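Local coordinates for protein yjcS (Bacillus subtilis, PDB 1Q8B) that is of unknown function but belongs to the antibiotic biosynthesis monooxygenase family of dimeric alpha-beta barrel proteins, and may be an enzyme, at residues I77-K81 / K82-D86. Residues are numbered along the deposited sequence; the frame is centred on the assembly and turned at random.
Sequences IHFTK and KHTID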
ATOM      1  N   ILE A  77      -0.980  -2.617   2.880  1.00 20.22           N
ATOM      2  CA  ILE A  77      -2.245  -2.312   2.203  1.00 20.00           C
ATOM      3  C   ILE A  77      -2.500  -0.808   2.299  1.00 19.73           C
ATOM      4  O   ILE A  77      -2.955  -0.177   1.343  1.00 19.28           O
ATOM      5  CB  ILE A  77      -3.425  -3.084   2.842  1.00 19.88           C
ATOM      6  CG1 ILE A  77      -3.382  -4.548   2.400  1.00 20.62           C
ATOM      7  CG2 ILE A  77      -4.747  -2.458   2.441  1.00 20.05           C
ATOM      8  CD1 ILE A  77      -4.378  -5.434   3.098  1.00 20.50           C
ATOM      9  N   HIS A  78      -2.198  -0.248   3.466  1.00 19.00           N
ATOM     10  CA  HIS A  78      -2.349   1.179   3.713  1.00 18.61           C
ATOM     11  C   HIS A  78      -1.645   2.017   2.645  1.00 18.91           C
ATOM     12  O   HIS A  78      -2.188   3.019   2.177  1.00 18.82           O
ATOM     13  CB  HIS A  78      -1.769   1.519   5.091  1.00 18.53           C
ATOM     14  CG  HIS A  78      -1.551   2.985   5.326  1.00 17.38           C
ATOM     15  ND1 HIS A  78      -2.570   3.912   5.279  1.00 17.52           N
ATOM     16  CD2 HIS A  78      -0.432   3.675   5.649  1.00 16.90           C
ATOM     17  CE1 HIS A  78      -2.089   5.109   5.564  1.00 16.90           C
ATOM     18  NE2 HIS A  78      -0.793   4.993   5.792  1.00 16.93           N
ATOM     19  N   PHE A  79      -0.437   1.613   2.261  1.00 18.83           N
ATOM     20  CA  PHE A  79       0.310   2.373   1.272  1.00 19.77           C
ATOM     21  C   PHE A  79      -0.131   2.171  -0.167  1.00 20.47           C
ATOM     22  O   PHE A  79       0.437   2.781  -1.071  1.00 21.07           O
ATOM     23  CB  PHE A  79       1.812   2.105   1.403  1.00 20.22           C
ATOM     24  CG  PHE A  79       2.399   2.645   2.664  1.00 20.28           C
ATOM     25  CD1 PHE A  79       2.646   1.811   3.745  1.00 20.74           C
ATOM     26  CD2 PHE A  79       2.639   4.008   2.801  1.00 21.41           C
ATOM     27  CE1 PHE A  79       3.121   2.328   4.950  1.00 20.96           C
ATOM     28  CE2 PHE A  79       3.115   4.536   4.006  1.00 21.16           C
ATOM     29  CZ  PHE A  79       3.353   3.691   5.079  1.00 20.61           C
ATOM     30  N   THR A  80      -1.134   1.322  -0.385  1.00 20.11           N
ATOM     31  CA  THR A  80      -1.649   1.112  -1.735  1.00 19.88           C
ATOM     32  C   THR A  80      -2.911   1.958  -1.906  1.00 20.20           C
ATOM     33  O   THR A  80      -3.355   2.208  -3.024  1.00 20.31           O
ATOM     34  CB  THR A  80      -2.011  -0.359  -2.005  1.00 19.77           C
ATOM     35  OG1 THR A  80      -3.184  -0.709  -1.262  1.00 19.59           O
ATOM     36  CG2 THR A  80      -0.866  -1.275  -1.613  1.00 19.89           C
ATOM     37  N   LYS A  81      -3.483   2.399  -0.788  1.00 20.41           N
ATOM     38  CA  LYS A  81      -4.692   3.218  -0.811  1.00 21.03           C
ATOM     39  C   LYS A  81      -4.407   4.542  -1.502  1.00 22.04           C
ATOM     40  O   LYS A  81      -3.328   5.111  -1.341  1.00 22.63           O
ATOM     41  CB  LYS A  81      -5.169   3.503   0.612  1.00 20.56           C
ATOM     42  CG  LYS A  81      -5.392   2.274   1.468  1.00 20.21           C
ATOM     43  CD  LYS A  81      -6.488   1.403   0.911  1.00 18.96           C
ATOM     44  CE  LYS A  81      -6.828   0.304   1.891  1.00 19.18           C
ATOM     45  NZ  LYS A  81      -7.879  -0.604   1.349  1.00 19.43           N
ATOM     46  N   LYS A  82      -5.377   5.037  -2.263  1.00 22.92           N
ATOM     47  CA  LYS A  82      -5.206   6.296  -2.971  1.00 23.54           C
ATOM     48  C   LYS A  82      -5.075   7.488  -2.026  1.00 23.17           C
ATOM     49  O   LYS A  82      -4.336   8.424  -2.318  1.00 23.45           O
ATOM     50  CB  LYS A  82      -6.375   6.543  -3.925  1.00 25.52           C
ATOM     51  CG  LYS A  82      -6.274   7.887  -4.629  1.00 27.62           C
ATOM     52  CD  LYS A  82      -7.527   8.249  -5.411  1.00 29.43           C
ATOM     53  CE  LYS A  82      -7.339   9.596  -6.100  1.00 29.84           C
ATOM     54  NZ  LYS A  82      -6.139   9.549  -6.999  1.00 31.55           N
ATOM     55  N   HIS A  83      -5.790   7.467  -0.901  1.00 22.89           N
ATOM     56  CA  HIS A  83      -5.708   8.585   0.039  1.00 22.24           C
ATOM     57  C   HIS A  83      -4.312   8.694   0.638  1.00 21.97           C
ATOM     58  O   HIS A  83      -3.864   9.782   1.002  1.00 22.48           O
ATOM     59  CB  HIS A  83      -6.772   8.482   1.154  1.00 21.95           C
ATOM     60  CG  HIS A  83      -6.751   7.197   1.926  1.00 22.27           C
ATOM     61  ND1 HIS A  83      -7.769   6.270   1.851  1.00 21.26           N
ATOM     62  CD2 HIS A  83      -5.861   6.704   2.820  1.00 22.11           C
ATOM     63  CE1 HIS A  83      -7.508   5.262   2.665  1.00 21.34           C
ATOM     64  NE2 HIS A  83      -6.356   5.502   3.265  1.00 21.57           N
ATOM     65  N   THR A  84      -3.618   7.567   0.723  1.00 21.41           N
ATOM     66  CA  THR A  84      -2.264   7.564   1.248  1.00 20.67           C
ATOM     67  C   THR A  84      -1.318   8.078   0.169  1.00 21.07           C
ATOM     68  O   THR A  84      -0.523   8.983   0.410  1.00 21.30           O
ATOM     69  CB  THR A  84      -1.837   6.156   1.656  1.00 19.83           C
ATOM     70  OG1 THR A  84      -2.738   5.659   2.651  1.00 19.73           O
ATOM     71  CG2 THR A  84      -0.433   6.174   2.221  1.00 19.63           C
ATOM     72  N   ILE A  85      -1.418   7.513  -1.030  1.00 21.71           N
ATOM     73  CA  ILE A  85      -0.559   7.918  -2.140  1.00 22.17           C
ATOM     74  C   ILE A  85      -0.724   9.401  -2.490  1.00 22.80           C
ATOM     75  O   ILE A  85       0.238  10.059  -2.894  1.00 23.18           O
ATOM     76  CB  ILE A  85      -0.837   7.049  -3.387  1.00 21.82           C
ATOM     77  CG1 ILE A  85      -0.464   5.597  -3.088  1.00 21.84           C
ATOM     78  CG2 ILE A  85      -0.042   7.560  -4.573  1.00 22.15           C
ATOM     79  CD1 ILE A  85      -0.923   4.611  -4.145  1.00 21.99           C
ATOM     80  N   ASP A  86      -1.934   9.931  -2.330  1.00 23.30           N
ATOM     81  CA  ASP A  86      -2.189  11.341  -2.618  1.00 24.13           C
ATOM     82  C   ASP A  86      -1.292  12.256  -1.777  1.00 24.38           C
ATOM     83  O   ASP A  86      -0.744  13.234  -2.279  1.00 24.64           O
ATOM     84  CB  ASP A  86      -3.657  11.679  -2.352  1.00 25.59           C
ATOM     85  CG  ASP A  86      -4.573  11.266  -3.493  1.00 26.93           C
ATOM     86  OD1 ASP A  86      -5.811  11.301  -3.301  1.00 27.04           O
ATOM     87  OD2 ASP A  86      -4.056  10.922  -4.581  1.00 28.27           O
TER
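Thr84 turns its side chain back across the bend onto His78, and both of its branches are used. Its OG1 donates a 2.7 Å hydrogen bond to O of His78, coming from above the carbonyl plane, 35° out of it. Lys81 N reaches the same oxygen from the opposite face, so two donors grip the last carbonyl of helix 72-78. The methyl CG2 lies over one face of the His78 imidazole toward its rim, a CH-pi contact of 4.0 Å to the ring centroid, and also meets Phe79 CD2. With CG anti to the backbone N (chi1 166°), the His78 ring is turned so that one face meets the Thr84 methyl, the two side chains crossing at about a right angle.

His83 and Lys81 form the second pair, running side by side in the same direction. CB of Lys81 sits over one face of the His83 ring, 3.5 Å from NE2, while the lysine chain bends at chi2 and carries NZ on to the carbonyl of Val95 of the second subunit. His78 ND1 and His83 NE2 both hydrogen-bond to Glu45 OE1, so one carboxylate oxygen ties the two rings together, which should limit how far either can turn.

Lys81 is the N-cap residue of helix 82-88. Its O takes a nearly straight bond from Ile85 N (3.1 Å, 172°), and CG1 of Ile85 packs against this oxygen and against Phe79 O.

The bend thus joins helix 72-78 to helix 82-88 on the stretch of chain leading from strand 62-69 to strand 93-103. His83 rests against Leu38, Glu41 and Thr42 of helix 28-42, His78 meets Trp69 at the end of strand 62-69, and Thr80 OG1 and the backbone N of Lys82 hydrogen-bond to Val95 N and Glu94 OE1 of the second subunit.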